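Local coordinates for protein carboxylesterase (Ferroplasma acidiphilum, PDB 3WJ2) that probably hydrolyses carboxylic esters, as an alpha/beta-hydrolase carboxylesterase adapted to low pH, at residues P9-L14 with E288-A293; V246-D251 with H281-D286. All blocks are in the same frame, centred on the assembly; numbering follows the deposited sequence.

Contact 1: residues P9-L14 with E288-A293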
# COMPACT_ATOMS: atom_id res chain seq x y z
N PRO B 9 -6.91 -9.37 -16.87
CA PRO B 9 -8.23 -9.44 -17.55
C PRO B 9 -8.70 -10.83 -17.80
O PRO B 9 -9.97 -11.00 -18.03
CB PRO B 9 -7.98 -8.70 -18.85
CG PRO B 9 -6.80 -7.64 -18.44
CD PRO B 9 -5.95 -8.47 -17.49
N ASP B 10 -7.81 -11.85 -17.74
CA ASP B 10 -8.25 -13.24 -17.72
C ASP B 10 -9.32 -13.56 -16.67
O ASP B 10 -10.13 -14.50 -16.86
CB ASP B 10 -7.10 -14.25 -17.58
CG ASP B 10 -6.16 -14.26 -18.74
OD1 ASP B 10 -6.49 -13.79 -19.86
OD2 ASP B 10 -5.07 -14.83 -18.59
N PHE B 11 -9.41 -12.81 -15.59
CA PHE B 11 -10.45 -13.09 -14.57
C PHE B 11 -11.78 -12.35 -14.79
O PHE B 11 -12.65 -12.45 -13.96
CB PHE B 11 -9.93 -12.72 -13.15
CG PHE B 11 -8.71 -13.54 -12.79
CD1 PHE B 11 -8.85 -14.91 -12.59
CD2 PHE B 11 -7.47 -12.92 -12.60
CE1 PHE B 11 -7.73 -15.74 -12.24
CE2 PHE B 11 -6.31 -13.73 -12.28
CZ PHE B 11 -6.47 -15.12 -12.07
N ASN B 12 -11.88 -11.55 -15.88
CA ASN B 12 -13.09 -10.72 -16.00
C ASN B 12 -14.35 -11.63 -16.06
O ASN B 12 -15.34 -11.28 -15.35
CB ASN B 12 -12.99 -9.79 -17.22
CG ASN B 12 -11.97 -8.64 -16.98
OD1 ASN B 12 -11.53 -8.41 -15.84
ND2 ASN B 12 -11.61 -7.93 -18.05
N SER B 13 -14.33 -12.71 -16.83
CA SER B 13 -15.45 -13.65 -16.81
C SER B 13 -15.85 -14.18 -15.47
O SER B 13 -17.04 -14.21 -15.15
CB SER B 13 -15.18 -14.83 -17.71
OG SER B 13 -15.09 -14.34 -19.04
N LEU B 14 -14.86 -14.59 -14.65
CA LEU B 14 -15.17 -15.13 -13.29
C LEU B 14 -15.76 -14.07 -12.38
O LEU B 14 -16.67 -14.37 -11.58
CB LEU B 14 -13.87 -15.76 -12.62
CG LEU B 14 -13.57 -17.15 -13.07
CD1 LEU B 14 -12.07 -17.50 -12.59
CD2 LEU B 14 -14.60 -18.17 -12.48
N GLU B 288 -6.78 -23.04 -15.58
CA GLU B 288 -7.18 -23.30 -16.98
C GLU B 288 -7.65 -22.02 -17.63
O GLU B 288 -7.96 -22.03 -18.84
CB GLU B 288 -8.29 -24.37 -16.97
CG GLU B 288 -7.79 -25.70 -16.51
CD GLU B 288 -8.93 -26.62 -15.99
OE1 GLU B 288 -9.81 -26.15 -15.21
OE2 GLU B 288 -8.92 -27.83 -16.31
N VAL B 289 -7.84 -20.95 -16.90
CA VAL B 289 -8.38 -19.77 -17.55
C VAL B 289 -7.46 -18.61 -17.53
O VAL B 289 -7.68 -17.64 -18.27
CB VAL B 289 -9.74 -19.41 -16.99
CG1 VAL B 289 -10.80 -20.60 -17.28
CG2 VAL B 289 -9.68 -19.10 -15.58
N SER B 290 -6.44 -18.66 -16.66
CA SER B 290 -5.41 -17.62 -16.65
C SER B 290 -4.00 -18.18 -16.78
O SER B 290 -3.61 -19.02 -15.97
CB SER B 290 -5.53 -16.84 -15.31
OG SER B 290 -4.30 -16.09 -15.05
N ASP B 291 -3.27 -17.79 -17.84
CA ASP B 291 -1.98 -18.28 -18.09
C ASP B 291 -1.04 -17.80 -16.95
O ASP B 291 -0.08 -18.51 -16.61
CB ASP B 291 -1.42 -17.85 -19.47
CG ASP B 291 -0.16 -18.64 -19.79
OD1 ASP B 291 -0.23 -19.91 -19.90
OD2 ASP B 291 0.94 -18.05 -19.87
N GLY B 292 -1.22 -16.56 -16.51
CA GLY B 292 -0.39 -16.08 -15.37
C GLY B 292 -0.58 -17.02 -14.17
O GLY B 292 0.47 -17.40 -13.56
N ALA B 293 -1.82 -17.32 -13.81
CA ALA B 293 -2.08 -18.24 -12.67
C ALA B 293 -1.44 -19.61 -12.95
O ALA B 293 -0.81 -20.23 -12.11
CB ALA B 293 -3.50 -18.33 -12.38
O HOH W 1 -3.07 -14.35 -17.18
O HOH W 2 -4.18 -16.43 -20.40
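Asp-10 and Ser-290 bring the two backbones together, their CA atoms 5.3 Å apart. Segment 9-14 runs into helix 12-20 and segment 288-293 into helix 291-303. Ser-290 is the N-cap of the second helix. Its OG lies anti to the backbone N (chi1 162°) and accepts a nearly straight bond from Ala-293 N (3.0 Å, 171°). Asp-10 reaches the same helix start through water. Its OD2 accepts from two waters. Water 1 lies 3.0 Å from Ser-290 OG and also accepts from Gly-292 N. Water 2 is 2.6 Å from Asp-10 OD2 and accepts from Asp-291 N. The carboxylate therefore faces the N-terminal end of a helix, which would probably favour its negative charge. The other oxygen, OD1, forms a salt bridge with Arg-265 of the second subunit. The rest of the contact is carbon packing. Phe-11 CZ approaches Ser-290 CB obliquely at 3.8 Å. Ala-293 CB sits at the ring edge, 4.4 Å from Phe-11 CZ. Leu-14 CD1 meets Val-289 CG2 at 4.1 Å, the two side chains lying at a slant. Phe-11, Ser-290 and Ala-293 all rest on Met-279 of strand 271-280, an outermost strand of the sheet within this chain. The contact thus joins the segment leading into helix 12-20 to the N-terminal end of helix 291-303, beside that strand.

Contact 2: residues V246-D251 with H281-D286; sequences VTNEYD and HGSATD
Asp-251 and His-281 lie where an alpha/beta hydrolase of this family carries the acid and the histidine of its catalytic triad. The assignment is inferred from the fold and the sequence. Asp-251 lies in the loop that follows strand 243-248, and His-281 directly follows strand 271-280. Their CA atoms are 5.2 Å apart. The carboxylate of Asp-251 meets the edge of the imidazole, and the two planes are nearly perpendicular, 82° apart. The ring is probably turned over in the model. Which ring atom faces Asp-251 OD2 is therefore doubtful, and so is their very short separation. Asp-251 CG lies anti to the backbone N (chi1 172°), with OD1 capping Leu-253 N at the turn into helix 254-266. OD2 takes a bond from Asn-248 ND2 at 3.0 Å, nearly straight at 172°, although the position of OD2 is less certain. Both oxygens thus appear to be held. Asn-248 links the two segments. While ND2 serves Asp-251, its OD1 accepts from Ser-283 OG at 2.7 Å, the donor coming in tilted out of the amide plane. Together these bonds would fix the rotation of the amide. Asn-248 ND2 also passes His-281 CA at 3.7 Å. A water ties the backbones together: it donates to Tyr-250 O and accepts from His-281 N, 2.8 Å from each. The Tyr-250 hydroxyl bonds Met-6 N of its own chain and Glu-198 of the third subunit. The His-281 side chain also touches Ser-156 of the GxSxG pattern and stacks edge-to-face with Tyr-184. Acid and histidine on loops after neighbouring parallel strands, with a serine at the nucleophile elbow, are consistent with the Ser-His-Asp triad of the alpha/beta hydrolase fold.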
# COMPACT_ATOMS: atom_id res chain seq x y z
N VAL B 246 2.00 -18.63 -1.32
CA VAL B 246 1.59 -17.84 -2.53
C VAL B 246 0.41 -17.02 -2.10
O VAL B 246 -0.59 -17.49 -1.58
CB VAL B 246 1.10 -18.86 -3.63
CG1 VAL B 246 0.60 -18.06 -4.85
CG2 VAL B 246 2.31 -19.82 -4.01
N THR B 247 0.51 -15.71 -2.33
CA THR B 247 -0.63 -14.81 -2.10
C THR B 247 -0.98 -14.16 -3.44
O THR B 247 -0.27 -14.27 -4.44
CB THR B 247 -0.18 -13.63 -1.11
OG1 THR B 247 0.68 -12.74 -1.81
CG2 THR B 247 0.61 -14.26 0.05
N ASN B 248 -2.17 -13.56 -3.41
CA ASN B 248 -2.68 -12.91 -4.66
C ASN B 248 -2.80 -11.41 -4.38
O ASN B 248 -3.30 -11.02 -3.33
CB ASN B 248 -4.10 -13.41 -4.91
CG ASN B 248 -4.14 -14.94 -5.05
OD1 ASN B 248 -3.52 -15.49 -5.94
ND2 ASN B 248 -4.87 -15.59 -4.19
N GLU B 249 -2.37 -10.62 -5.36
CA GLU B 249 -2.52 -9.13 -5.17
C GLU B 249 -3.89 -8.64 -4.78
O GLU B 249 -4.03 -7.86 -3.82
CB GLU B 249 -2.05 -8.46 -6.47
CG GLU B 249 -2.01 -6.95 -6.27
CD GLU B 249 -1.43 -6.23 -7.45
OE1 GLU B 249 -1.18 -6.79 -8.52
OE2 GLU B 249 -1.14 -5.00 -7.27
N TYR B 250 -4.93 -9.15 -5.46
CA TYR B 250 -6.26 -8.55 -5.24
C TYR B 250 -7.17 -9.51 -4.52
O TYR B 250 -8.03 -10.14 -5.11
CB TYR B 250 -6.80 -8.25 -6.66
CG TYR B 250 -6.04 -7.10 -7.36
CD1 TYR B 250 -6.07 -5.83 -6.81
CD2 TYR B 250 -5.35 -7.32 -8.51
CE1 TYR B 250 -5.34 -4.78 -7.47
CE2 TYR B 250 -4.71 -6.31 -9.21
CZ TYR B 250 -4.72 -5.04 -8.65
OH TYR B 250 -4.11 -4.01 -9.34
N ASP B 251 -6.87 -9.73 -3.28
CA ASP B 251 -7.57 -10.85 -2.54
C ASP B 251 -7.68 -10.34 -1.11
O ASP B 251 -6.69 -9.90 -0.49
CB ASP B 251 -6.65 -12.10 -2.62
CG ASP B 251 -7.12 -13.26 -1.75
OD1 ASP B 251 -8.02 -13.23 -0.96
OD2 ASP B 251 -6.47 -14.32 -2.00
N HIS B 281 -8.34 -14.26 -5.47
CA HIS B 281 -8.50 -15.50 -4.70
C HIS B 281 -8.98 -16.62 -5.60
O HIS B 281 -9.75 -16.37 -6.54
CB HIS B 281 -9.50 -15.32 -3.56
CG HIS B 281 -9.29 -16.34 -2.46
ND1 HIS B 281 -10.07 -17.48 -2.27
CD2 HIS B 281 -8.36 -16.35 -1.49
CE1 HIS B 281 -9.62 -18.12 -1.22
NE2 HIS B 281 -8.61 -17.47 -0.71
N GLY B 282 -8.40 -17.79 -5.46
CA GLY B 282 -8.82 -18.92 -6.30
C GLY B 282 -7.92 -19.02 -7.50
O GLY B 282 -8.11 -19.92 -8.30
N SER B 283 -6.87 -18.18 -7.63
CA SER B 283 -6.06 -18.12 -8.86
C SER B 283 -5.49 -19.52 -9.22
O SER B 283 -5.46 -19.88 -10.40
CB SER B 283 -4.93 -17.15 -8.77
OG SER B 283 -4.19 -17.49 -7.55
N ALA B 284 -5.02 -20.30 -8.26
CA ALA B 284 -4.39 -21.59 -8.58
C ALA B 284 -5.39 -22.55 -9.22
O ALA B 284 -4.95 -23.22 -10.17
CB ALA B 284 -3.78 -22.17 -7.32
N THR B 285 -6.58 -22.61 -8.68
CA THR B 285 -7.57 -23.54 -9.23
C THR B 285 -8.11 -22.91 -10.50
O THR B 285 -8.84 -23.63 -11.25
CB THR B 285 -8.56 -23.96 -8.21
OG1 THR B 285 -9.06 -22.83 -7.50
CG2 THR B 285 -7.96 -24.99 -7.22
N ASP B 286 -7.80 -21.64 -10.78
CA ASP B 286 -8.15 -21.02 -12.10
C ASP B 286 -7.10 -21.24 -13.17
O ASP B 286 -7.07 -20.51 -14.17
CB ASP B 286 -8.34 -19.54 -11.89
CG ASP B 286 -9.49 -19.22 -11.01
OD1 ASP B 286 -10.42 -20.02 -10.80
OD2 ASP B 286 -9.47 -18.04 -10.45
O HOH W 3 -9.98 -12.13 -4.72

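The centre of contact 2, which is buried, lies about 11 Å from the centre of the chain. That of contact 1, only partly buried, lies about 19 Å from it. The two contact centres are about 11 Å apart. The chain from 281 to 293, the loop after strand 271-280 and the first turn of helix 291-303, serves both. Segment 281-286 supplies the probable catalytic histidine, and 288-293 meets segment 9-14. They touch directly where Ala-293 CB packs 3.2 Å from Ser-283 O, and where the Phe-11 ring reaches Asp-286. In contact 2 a direct amide-hydroxyl bond and one water cross between the segments. Contact 1 relies on carbon packing and two waters. Both also touch the second subunit.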